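Local structure of cyclopropane mycolic acid synthase MmaA2 (Mycobacterium tuberculosis, 1TPY) at residues D21-R24 and L25-D28; H102-K105 and S106-M110. The protein catalyses the formation of a cis cyclopropane ring at the distal double bond of mycolic acids, taking the methylene group from S-adenosyl-L-methionine. All coordinates share one frame; numbering follows the deposited sequence.

Contact 1 of 2, residues D21-R24 and L25-D28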
loop_
_atom_site.group_PDB
_atom_site.type_symbol
_atom_site.label_atom_id
_atom_site.label_comp_id
_atom_site.label_asym_id
_atom_site.label_seq_id
_atom_site.Cartn_x
_atom_site.Cartn_y
_atom_site.Cartn_z
ATOM N N ASP A 21 -9.837 8.554 13.230
ATOM C CA ASP A 21 -11.267 8.397 13.430
ATOM C C ASP A 21 -11.988 8.438 12.086
ATOM O O ASP A 21 -12.937 7.693 11.861
ATOM C CB ASP A 21 -11.790 9.512 14.339
ATOM C CG ASP A 21 -11.408 9.304 15.790
ATOM O OD1 ASP A 21 -11.378 10.296 16.545
ATOM O OD2 ASP A 21 -11.151 8.145 16.181
ATOM N N PHE A 22 -11.527 9.307 11.193
ATOM C CA PHE A 22 -12.144 9.431 9.877
ATOM C C PHE A 22 -11.933 8.162 9.066
ATOM O O PHE A 22 -12.876 7.629 8.480
ATOM C CB PHE A 22 -11.567 10.623 9.112
ATOM C CG PHE A 22 -12.248 10.879 7.798
ATOM C CD1 PHE A 22 -13.488 11.511 7.752
ATOM C CD2 PHE A 22 -11.674 10.442 6.604
ATOM C CE1 PHE A 22 -14.149 11.703 6.536
ATOM C CE2 PHE A 22 -12.331 10.631 5.385
ATOM C CZ PHE A 22 -13.570 11.262 5.355
ATOM N N PHE A 23 -10.695 7.677 9.032
ATOM C CA PHE A 23 -10.391 6.465 8.283
ATOM C C PHE A 23 -11.118 5.261 8.856
ATOM O O PHE A 23 -11.511 4.360 8.114
ATOM C CB PHE A 23 -8.879 6.206 8.257
ATOM C CG PHE A 23 -8.131 7.108 7.311
ATOM C CD1 PHE A 23 -7.254 8.070 7.792
ATOM C CD2 PHE A 23 -8.336 7.013 5.935
ATOM C CE1 PHE A 23 -6.595 8.931 6.922
ATOM C CE2 PHE A 23 -7.681 7.870 5.054
ATOM C CZ PHE A 23 -6.807 8.833 5.550
ATOM N N ARG A 24 -11.312 5.246 10.171
ATOM C CA ARG A 24 -12.003 4.127 10.803
ATOM C C ARG A 24 -13.449 4.019 10.328
ATOM O O ARG A 24 -14.075 2.974 10.458
ATOM C CB ARG A 24 -11.964 4.261 12.328
ATOM C CG ARG A 24 -11.074 3.224 13.012
ATOM C CD ARG A 24 -11.292 3.198 14.524
ATOM N NE ARG A 24 -10.701 4.353 15.192
ATOM C CZ ARG A 24 -9.392 4.552 15.328
ATOM N NH1 ARG A 24 -8.527 3.674 14.838
ATOM N NH2 ARG A 24 -8.946 5.630 15.961
ATOM N N LEU A 25 -13.975 5.107 9.779
ATOM C CA LEU A 25 -15.349 5.130 9.281
ATOM C C LEU A 25 -15.562 4.232 8.067
ATOM O O LEU A 25 -16.664 3.726 7.865
ATOM C CB LEU A 25 -15.765 6.552 8.900
ATOM C CG LEU A 25 -15.808 7.629 9.987
ATOM C CD1 LEU A 25 -16.255 8.942 9.360
ATOM C CD2 LEU A 25 -16.764 7.215 11.110
ATOM N N PHE A 26 -14.530 4.032 7.252
ATOM C CA PHE A 26 -14.715 3.202 6.071
ATOM C C PHE A 26 -13.749 2.037 5.868
ATOM O O PHE A 26 -14.049 1.113 5.113
ATOM C CB PHE A 26 -14.767 4.088 4.817
ATOM C CG PHE A 26 -13.463 4.750 4.468
ATOM C CD1 PHE A 26 -12.508 4.078 3.709
ATOM C CD2 PHE A 26 -13.208 6.061 4.864
ATOM C CE1 PHE A 26 -11.320 4.704 3.345
ATOM C CE2 PHE A 26 -12.022 6.701 4.507
ATOM C CZ PHE A 26 -11.076 6.024 3.747
ATOM N N LEU A 27 -12.603 2.054 6.537
ATOM C CA LEU A 27 -11.669 0.940 6.383
ATOM C C LEU A 27 -12.205 -0.237 7.184
ATOM O O LEU A 27 -13.074 -0.062 8.041
ATOM C CB LEU A 27 -10.278 1.318 6.899
ATOM C CG LEU A 27 -9.547 2.443 6.160
ATOM C CD1 LEU A 27 -8.192 2.693 6.820
ATOM C CD2 LEU A 27 -9.380 2.066 4.694
ATOM N N ASP A 28 -11.710 -1.438 6.902
ATOM C CA ASP A 28 -12.157 -2.599 7.657
ATOM C C ASP A 28 -11.538 -2.431 9.046
ATOM O O ASP A 28 -10.683 -1.570 9.244
ATOM C CB ASP A 28 -11.674 -3.898 7.014
ATOM C CG ASP A 28 -10.209 -4.156 7.267
ATOM O OD1 ASP A 28 -9.357 -3.587 6.549
ATOM O OD2 ASP A 28 -9.911 -4.918 8.204
HETATM O O HOH W 1 -12.886 0.602 10.629
#

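Contact 2 of 2, residues H102-K105 and S106-M110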
loop_
_atom_site.group_PDB
_atom_site.type_symbol
_atom_site.label_atom_id
_atom_site.label_comp_id
_atom_site.label_asym_id
_atom_site.label_seq_id
_atom_site.Cartn_x
_atom_site.Cartn_y
_atom_site.Cartn_z
ATOM N N HIS A 102 -0.229 4.881 16.378
ATOM C CA HIS A 102 -1.158 3.757 16.407
ATOM C C HIS A 102 -0.440 2.404 16.384
ATOM O O HIS A 102 -0.737 1.527 17.192
ATOM C CB HIS A 102 -2.123 3.868 15.226
ATOM C CG HIS A 102 -3.088 2.729 15.116
ATOM N ND1 HIS A 102 -2.747 1.520 14.551
ATOM C CD2 HIS A 102 -4.383 2.616 15.497
ATOM C CE1 HIS A 102 -3.792 0.711 14.586
ATOM N NE2 HIS A 102 -4.799 1.352 15.155
ATOM N N VAL A 103 0.499 2.228 15.461
ATOM C CA VAL A 103 1.237 0.972 15.377
ATOM C C VAL A 103 1.971 0.710 16.689
ATOM O O VAL A 103 1.967 -0.405 17.197
ATOM C CB VAL A 103 2.257 0.991 14.204
ATOM C CG1 VAL A 103 3.152 -0.220 14.277
ATOM C CG2 VAL A 103 1.515 1.000 12.850
ATOM N N GLN A 104 2.597 1.746 17.241
ATOM C CA GLN A 104 3.332 1.615 18.495
ATOM C C GLN A 104 2.387 1.105 19.583
ATOM O O GLN A 104 2.643 0.089 20.228
ATOM C CB GLN A 104 3.919 2.972 18.904
ATOM C CG GLN A 104 4.693 2.963 20.214
ATOM C CD GLN A 104 5.895 2.043 20.172
ATOM O OE1 GLN A 104 5.982 1.081 20.934
ATOM N NE2 GLN A 104 6.830 2.333 19.276
ATOM N N LYS A 105 1.290 1.825 19.765
ATOM C CA LYS A 105 0.283 1.477 20.753
ATOM C C LYS A 105 -0.174 0.021 20.583
ATOM O O LYS A 105 -0.180 -0.750 21.548
ATOM C CB LYS A 105 -0.891 2.453 20.612
ATOM C CG LYS A 105 -2.110 2.173 21.461
ATOM C CD LYS A 105 -3.179 3.236 21.193
ATOM C CE LYS A 105 -4.571 2.792 21.645
ATOM N NZ LYS A 105 -4.622 2.459 23.093
ATOM N N SER A 106 -0.534 -0.360 19.358
ATOM C CA SER A 106 -0.985 -1.731 19.096
ATOM C C SER A 106 0.112 -2.750 19.431
ATOM O O SER A 106 -0.172 -3.863 19.876
ATOM C CB SER A 106 -1.394 -1.895 17.628
ATOM O OG SER A 106 -0.260 -2.130 16.807
ATOM N N PHE A 107 1.363 -2.369 19.205
ATOM C CA PHE A 107 2.480 -3.256 19.505
ATOM C C PHE A 107 2.583 -3.480 21.009
ATOM O O PHE A 107 2.782 -4.604 21.468
ATOM C CB PHE A 107 3.786 -2.660 18.961
ATOM C CG PHE A 107 4.054 -2.995 17.515
ATOM C CD1 PHE A 107 4.990 -2.273 16.781
ATOM C CD2 PHE A 107 3.384 -4.047 16.891
ATOM C CE1 PHE A 107 5.255 -2.594 15.443
ATOM C CE2 PHE A 107 3.642 -4.375 15.560
ATOM C CZ PHE A 107 4.580 -3.645 14.835
ATOM N N ASP A 108 2.429 -2.402 21.768
ATOM C CA ASP A 108 2.491 -2.458 23.222
ATOM C C ASP A 108 1.421 -3.376 23.800
ATOM O O ASP A 108 1.662 -4.100 24.768
ATOM C CB ASP A 108 2.324 -1.049 23.797
ATOM C CG ASP A 108 3.522 -0.159 23.514
ATOM O OD1 ASP A 108 3.389 1.077 23.640
ATOM O OD2 ASP A 108 4.598 -0.699 23.177
ATOM N N GLU A 109 0.239 -3.343 23.195
ATOM C CA GLU A 109 -0.883 -4.156 23.643
ATOM C C GLU A 109 -0.762 -5.623 23.244
ATOM O O GLU A 109 -1.602 -6.438 23.618
ATOM C CB GLU A 109 -2.194 -3.586 23.094
ATOM C CG GLU A 109 -2.612 -2.259 23.710
ATOM C CD GLU A 109 -3.921 -1.735 23.131
ATOM O OE1 GLU A 109 -3.922 -1.290 21.963
ATOM O OE2 GLU A 109 -4.951 -1.774 23.844
ATOM N N MET A 110 0.273 -5.957 22.480
ATOM C CA MET A 110 0.486 -7.336 22.052
ATOM C C MET A 110 1.280 -8.108 23.086
ATOM O O MET A 110 2.220 -7.584 23.677
ATOM C CB MET A 110 1.254 -7.386 20.733
ATOM C CG MET A 110 0.460 -7.000 19.514
ATOM S SD MET A 110 1.436 -7.316 18.034
ATOM C CE MET A 110 0.984 -9.035 17.698
#

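Contact 1 of 2, residues D21-R24 and L25-D28
Phe23 and Phe26 meet through different first torsions: Phe23 has CG anti to its carbonyl carbon, beside the backbone N (chi1 -76°), whereas Phe26 holds CG between its N and carbonyl carbon (chi1 69°), and the two side chains run alongside each other and point the same way, their ring planes inclined at 61°. Phe26 CZ reaches the edge of the Phe23 ring, 3.6 Å from Phe23 CD2. Phe22 joins the cluster through CE2, 4.0 Å from Phe26 CE2, and its CD1 touches Leu25 CD1. Leu27 turns its CB toward the helix and sets CD1 3.9 Å from Phe23 CB. Phe22, Phe23, Phe26 and Leu27 are all buried, Phe22 edge-to-face on Tyr262, Phe26 on Ala242 and Leu243 of helix 229-245 and Leu27 on Trp239, so large apolar side chains suit these places.

In the backbone, Phe23 O accepts two bonds: Leu27 N, 3.0 Å from Phe23 O, comes in nearly along the carbonyl axis, while Phe26 N stands above the carbonyl plane. The same oxygen lies over one face of the Phe26 ring, offset toward its rim. Leu25 N bonds to Phe22 O at 3.0 Å. A water lies 2.7 Å from both Arg24 O and Leu27 O and links the two carbonyls. Among the exposed side chains, Arg24 NH2 and Asp21 OD2 form a salt bridge at 3.4 Å whose hydrogen bond is weak. Such i to i+3 and i to i+4 bonds mark a helix running into a loop, here with Phe23 against Tyr33 of the S-adenosyl-L-methionine site.

Contact 2 of 2, residues H102-K105 and S106-M110
The last turns of helix 97-108, the helical link of a Rossmann-type beta-alpha-beta unit between strands 89-94 and 116-120, carry this contact. On the buried side Val103 and Phe107 lie alongside each other: Val103 CG1 stands over the ring face, 3.8 Å from the Phe107 centroid, and makes a CH-pi contact. With CG1 anti to the backbone N (chi1 171°), the valine points this methyl at the residue one turn on; valine offers a methyl for the ring face and phenylalanine a flat surface to receive it, both buried against Met79 of helix 77-86.

Val103 O takes two donors from the same face of its plane, Phe107 N at 2.9 Å and Ser106 OG at 2.8 Å. Serine suits the place because its short hydroxyl can fold back onto the helix; the hydroxyl oxygen has a weak second bond to Arg80. The regular bonds Ser106 N to His102 O, Asp108 N to Gln104 O and Glu109 N to Lys105 O complete the turns.

On the outer side Lys105 NZ and Glu109 OE1 are 4.0 Å apart, a long salt bridge between exposed groups. Such a pair probably adds only a modest attraction, while Val103 O is satisfied by two donors.

In the fold
Contact 1 comes first along the chain, at the end of helix 20-24, and contact 2 follows much later, at the end of helix 97-108; their centres are 18 Å apart and their nearest atoms about 4 Å, without touching. They share no helix or strand. Contact 2 belongs to the Rossmann-like methyltransferase sheet, since its helix connects the neighbouring strands 89-94 and 116-120, whereas contact 1 packs against helices 229-245 and 247-253. Trp75 touches both, meeting the ring of Phe23 in contact 1 and that of His102, edge-to-face, in contact 2. The side chains of Leu27 and Val103 lie about 7 and 8 Å from the bound S-adenosyl-L-homocysteine, near the cofactor pocket but not touching the ligand.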